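Local coordinates for protein amino Transferase (Eubacterium rectale, PDB 3ELE) that is probably a pyridoxal-5'-phosphate-dependent aminotransferase of the class I and II family, moving amino groups between amino acids and keto acids, at residues A[18-28]-A[353-361]. Sequence-based numbering, arbitrary orientation.
Sequences IRELFEYGKKR and KEEDVLIVA. With EDO (1,2-ethanediol), chain G.
D356 OD1 is gripped from two directions: R28 NE donates to it at 2.9 Å with an N-H...O angle of 151°, and a water donates at 2.7 Å. The arginine bond uses the syn lone pair of OD1, while a weak second bond joins R28 NH2 to D356 OD2, so guanidinium and carboxylate meet edge to edge, nearly coplanar. R28 chi1 sets CG, anti to the carbonyl carbon, over one face of the Y24 ring; bends at chi2 and chi3 then carry NE and the guanidinium round to D356. The same water accepts from Y24 OH and donates to K353 O, tying the phenol to the turn. A methionine at R28 would probably leave the buried D356 carboxylate without its charged mate, with the water still on OD1. D356, at positive phi, is the C-prime residue of the Schellman motif ending helix 345-353; strand 357-358 follows, paired in parallel with strand 38-39, and helix 17-32 packs against the C-terminal part of what is probably the small domain, as in fold-type I PLP enzymes. On the ring face opposite R28, the extended K353 chain brings NZ to 4.6 Å from the Y24 centroid, only 8° off the normal, a cation-pi contact, CE adding a CH-pi contact. L358 CD2 meets the ring edge; its CD1 presses tightly on G25 CA at 3.5 Å. With CG anti to the backbone N (chi1 -173°), L21 sets CG against L358 CB and CD2 against V360 CG2. The I18 and V360 side chains cross at about a right angle, CG1 to CG1 at 3.9 Å.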
loop_
_atom_site.group_PDB
_atom_site.type_symbol
_atom_site.label_atom_id
_atom_site.label_comp_id
_atom_site.label_asym_id
_atom_site.label_seq_id
_atom_site.Cartn_x
_atom_site.Cartn_y
_atom_site.Cartn_z
ATOM N N ILE A 18 0.123 2.140 23.502
ATOM C CA ILE A 18 -1.145 2.859 23.257
ATOM C C ILE A 18 -2.320 1.911 22.974
ATOM O O ILE A 18 -3.415 2.099 23.529
ATOM C CB ILE A 18 -1.013 3.879 22.086
ATOM C CG1 ILE A 18 -0.081 5.022 22.479
ATOM C CG2 ILE A 18 -2.362 4.506 21.729
ATOM C CD1 ILE A 18 0.234 5.988 21.334
ATOM N N ARG A 19 -2.094 0.924 22.096
ATOM C CA ARG A 19 -3.103 -0.092 21.755
ATOM C C ARG A 19 -3.453 -0.938 22.970
ATOM O O ARG A 19 -4.611 -1.279 23.180
ATOM C CB ARG A 19 -2.627 -1.007 20.616
ATOM N N GLU A 20 -2.444 -1.274 23.767
ATOM C CA GLU A 20 -2.643 -2.042 25.012
ATOM C C GLU A 20 -3.462 -1.219 26.012
ATOM O O GLU A 20 -4.267 -1.763 26.749
ATOM C CB GLU A 20 -1.292 -2.408 25.630
ATOM C CG GLU A 20 -0.421 -3.342 24.743
ATOM C CD GLU A 20 -0.572 -4.813 24.991
ATOM O OE1 GLU A 20 -1.078 -5.225 26.045
ATOM O OE2 GLU A 20 -0.148 -5.572 24.106
ATOM N N LEU A 21 -3.216 0.094 26.036
ATOM C CA LEU A 21 -3.983 1.021 26.882
ATOM C C LEU A 21 -5.437 1.057 26.401
ATOM O O LEU A 21 -6.350 0.974 27.223
ATOM C CB LEU A 21 -3.348 2.420 26.868
ATOM C CG LEU A 21 -3.903 3.470 27.825
ATOM C CD1 LEU A 21 -3.759 2.989 29.238
ATOM C CD2 LEU A 21 -3.174 4.799 27.625
ATOM N N PHE A 22 -5.646 1.137 25.081
ATOM C CA PHE A 22 -7.006 1.093 24.500
ATOM C C PHE A 22 -7.773 -0.194 24.864
ATOM O O PHE A 22 -8.940 -0.123 25.278
ATOM C CB PHE A 22 -6.995 1.289 22.976
ATOM C CG PHE A 22 -8.352 1.121 22.349
ATOM C CD1 PHE A 22 -9.314 2.124 22.482
ATOM C CD2 PHE A 22 -8.698 -0.067 21.682
ATOM C CE1 PHE A 22 -10.608 1.972 21.928
ATOM C CE2 PHE A 22 -9.984 -0.236 21.122
ATOM C CZ PHE A 22 -10.944 0.789 21.250
ATOM N N GLU A 23 -7.123 -1.349 24.690
ATOM C CA GLU A 23 -7.712 -2.661 25.043
ATOM C C GLU A 23 -7.911 -2.803 26.552
ATOM O O GLU A 23 -8.903 -3.398 26.986
ATOM C CB GLU A 23 -6.859 -3.823 24.512
ATOM C CG GLU A 23 -6.736 -3.874 22.979
ATOM C CD GLU A 23 -8.060 -4.124 22.261
ATOM O OE1 GLU A 23 -8.832 -5.020 22.706
ATOM O OE2 GLU A 23 -8.320 -3.431 21.245
ATOM N N TYR A 24 -6.971 -2.275 27.349
ATOM C CA TYR A 24 -7.135 -2.209 28.816
ATOM C C TYR A 24 -8.436 -1.478 29.210
ATOM O O TYR A 24 -9.140 -1.921 30.128
ATOM C CB TYR A 24 -5.911 -1.555 29.482
ATOM C CG TYR A 24 -6.053 -1.290 30.963
ATOM C CD1 TYR A 24 -5.858 -2.311 31.889
ATOM C CD2 TYR A 24 -6.369 -0.007 31.443
ATOM C CE1 TYR A 24 -5.984 -2.080 33.264
ATOM C CE2 TYR A 24 -6.503 0.242 32.819
ATOM C CZ TYR A 24 -6.309 -0.800 33.727
ATOM O OH TYR A 24 -6.421 -0.592 35.075
ATOM N N GLY A 25 -8.753 -0.378 28.519
ATOM C CA GLY A 25 -9.999 0.376 28.766
ATOM C C GLY A 25 -11.280 -0.416 28.503
ATOM O O GLY A 25 -12.269 -0.254 29.226
ATOM N N LYS A 26 -11.264 -1.256 27.463
ATOM C CA LYS A 26 -12.397 -2.142 27.147
ATOM C C LYS A 26 -12.601 -3.178 28.248
ATOM O O LYS A 26 -13.747 -3.465 28.609
ATOM C CB LYS A 26 -12.233 -2.833 25.792
ATOM C CG LYS A 26 -12.234 -1.871 24.611
ATOM C CD LYS A 26 -12.543 -2.575 23.284
ATOM C CE LYS A 26 -11.484 -3.600 22.915
ATOM N NZ LYS A 26 -11.683 -4.272 21.583
ATOM N N LYS A 27 -11.492 -3.715 28.776
ATOM C CA LYS A 27 -11.511 -4.665 29.909
ATOM C C LYS A 27 -12.035 -3.977 31.166
ATOM O O LYS A 27 -12.799 -4.568 31.923
ATOM C CB LYS A 27 -10.121 -5.295 30.151
ATOM C CG LYS A 27 -9.675 -6.223 29.017
ATOM C CD LYS A 27 -8.288 -6.888 29.223
ATOM C CE LYS A 27 -7.145 -5.885 29.123
ATOM N NZ LYS A 27 -5.779 -6.491 29.044
ATOM N N ARG A 28 -11.624 -2.724 31.374
ATOM C CA ARG A 28 -12.115 -1.897 32.484
ATOM C C ARG A 28 -13.603 -1.522 32.332
ATOM O O ARG A 28 -14.321 -1.446 33.333
ATOM C CB ARG A 28 -11.250 -0.634 32.666
ATOM C CG ARG A 28 -9.855 -0.859 33.286
ATOM C CD ARG A 28 -9.858 -1.522 34.669
ATOM N NE ARG A 28 -10.554 -0.732 35.677
ATOM C CZ ARG A 28 -10.898 -1.146 36.892
ATOM N NH1 ARG A 28 -10.689 -2.394 37.310
ATOM N NH2 ARG A 28 -11.506 -0.293 37.699
ATOM N N LYS A 353 -4.257 6.171 35.741
ATOM C CA LYS A 353 -4.852 4.822 35.564
ATOM C C LYS A 353 -5.640 4.351 36.806
ATOM O O LYS A 353 -6.655 3.675 36.654
ATOM C CB LYS A 353 -3.774 3.782 35.191
ATOM C CG LYS A 353 -4.090 2.936 33.998
ATOM C CD LYS A 353 -2.937 1.991 33.729
ATOM C CE LYS A 353 -2.956 1.434 32.335
ATOM N NZ LYS A 353 -1.807 0.497 32.123
ATOM N N GLU A 354 -5.206 4.743 38.016
ATOM C CA GLU A 354 -5.928 4.415 39.269
ATOM C C GLU A 354 -7.373 4.949 39.323
ATOM O O GLU A 354 -8.176 4.444 40.124
ATOM C CB GLU A 354 -5.204 4.944 40.527
ATOM C CG GLU A 354 -3.787 4.422 40.789
ATOM C CD GLU A 354 -3.165 4.954 42.101
ATOM O OE1 GLU A 354 -3.630 5.975 42.656
ATOM O OE2 GLU A 354 -2.188 4.341 42.585
ATOM N N GLU A 355 -7.678 5.996 38.545
ATOM C CA GLU A 355 -9.025 6.594 38.464
ATOM C C GLU A 355 -9.647 6.409 37.076
ATOM O O GLU A 355 -10.569 7.146 36.698
ATOM C CB GLU A 355 -8.965 8.097 38.815
ATOM C CG GLU A 355 -8.224 8.436 40.119
ATOM C CD GLU A 355 -8.743 7.670 41.326
ATOM O OE1 GLU A 355 -9.972 7.456 41.412
ATOM O OE2 GLU A 355 -7.920 7.290 42.190
ATOM N N ASP A 356 -9.146 5.412 36.338
ATOM C CA ASP A 356 -9.608 5.051 34.995
ATOM C C ASP A 356 -9.507 6.146 33.924
ATOM O O ASP A 356 -10.308 6.180 32.980
ATOM C CB ASP A 356 -11.010 4.412 35.070
ATOM C CG ASP A 356 -10.990 3.051 35.731
ATOM O OD1 ASP A 356 -10.318 2.152 35.173
ATOM O OD2 ASP A 356 -11.681 2.871 36.762
ATOM N N VAL A 357 -8.481 6.996 34.062
ATOM C CA VAL A 357 -8.146 8.018 33.082
ATOM C C VAL A 357 -6.978 7.442 32.301
ATOM O O VAL A 357 -5.892 7.242 32.862
ATOM C CB VAL A 357 -7.792 9.363 33.741
ATOM C CG1 VAL A 357 -7.284 10.363 32.698
ATOM C CG2 VAL A 357 -9.036 9.920 34.486
ATOM N N LEU A 358 -7.207 7.187 31.011
ATOM C CA LEU A 358 -6.240 6.570 30.135
ATOM C C LEU A 358 -5.594 7.645 29.243
ATOM O O LEU A 358 -6.143 8.066 28.230
ATOM C CB LEU A 358 -6.887 5.425 29.338
ATOM C CG LEU A 358 -7.824 4.491 30.132
ATOM C CD1 LEU A 358 -8.309 3.347 29.259
ATOM C CD2 LEU A 358 -7.158 3.942 31.366
ATOM N N ILE A 359 -4.443 8.120 29.699
ATOM C CA ILE A 359 -3.644 9.140 29.010
ATOM C C ILE A 359 -2.326 8.505 28.676
ATOM O O ILE A 359 -1.966 7.495 29.264
ATOM C CB ILE A 359 -3.512 10.457 29.826
ATOM C CG1 ILE A 359 -2.951 10.224 31.247
ATOM C CG2 ILE A 359 -4.858 11.078 29.905
ATOM C CD1 ILE A 359 -2.838 11.466 32.093
ATOM N N VAL A 360 -1.596 9.120 27.751
ATOM C CA VAL A 360 -0.376 8.550 27.185
ATOM C C VAL A 360 0.850 9.402 27.519
ATOM O O VAL A 360 0.856 10.599 27.235
ATOM C CB VAL A 360 -0.543 8.454 25.628
ATOM C CG1 VAL A 360 0.714 7.952 24.956
ATOM C CG2 VAL A 360 -1.741 7.543 25.257
ATOM N N ALA A 361 1.889 8.775 28.089
ATOM C CA ALA A 361 3.156 9.462 28.413
ATOM C C ALA A 361 3.797 9.929 27.117
ATOM O O ALA A 361 3.775 9.205 26.127
ATOM C CB ALA A 361 4.115 8.546 29.188
HETATM C C1 EDO G . -8.423 1.315 39.504
HETATM O O1 EDO G . -8.302 1.691 40.879
HETATM C C2 EDO G . -8.233 -0.185 39.373
HETATM O O2 EDO G . -7.686 -0.477 38.086
HETATM O O HOH W 1 -7.717 1.726 35.510
#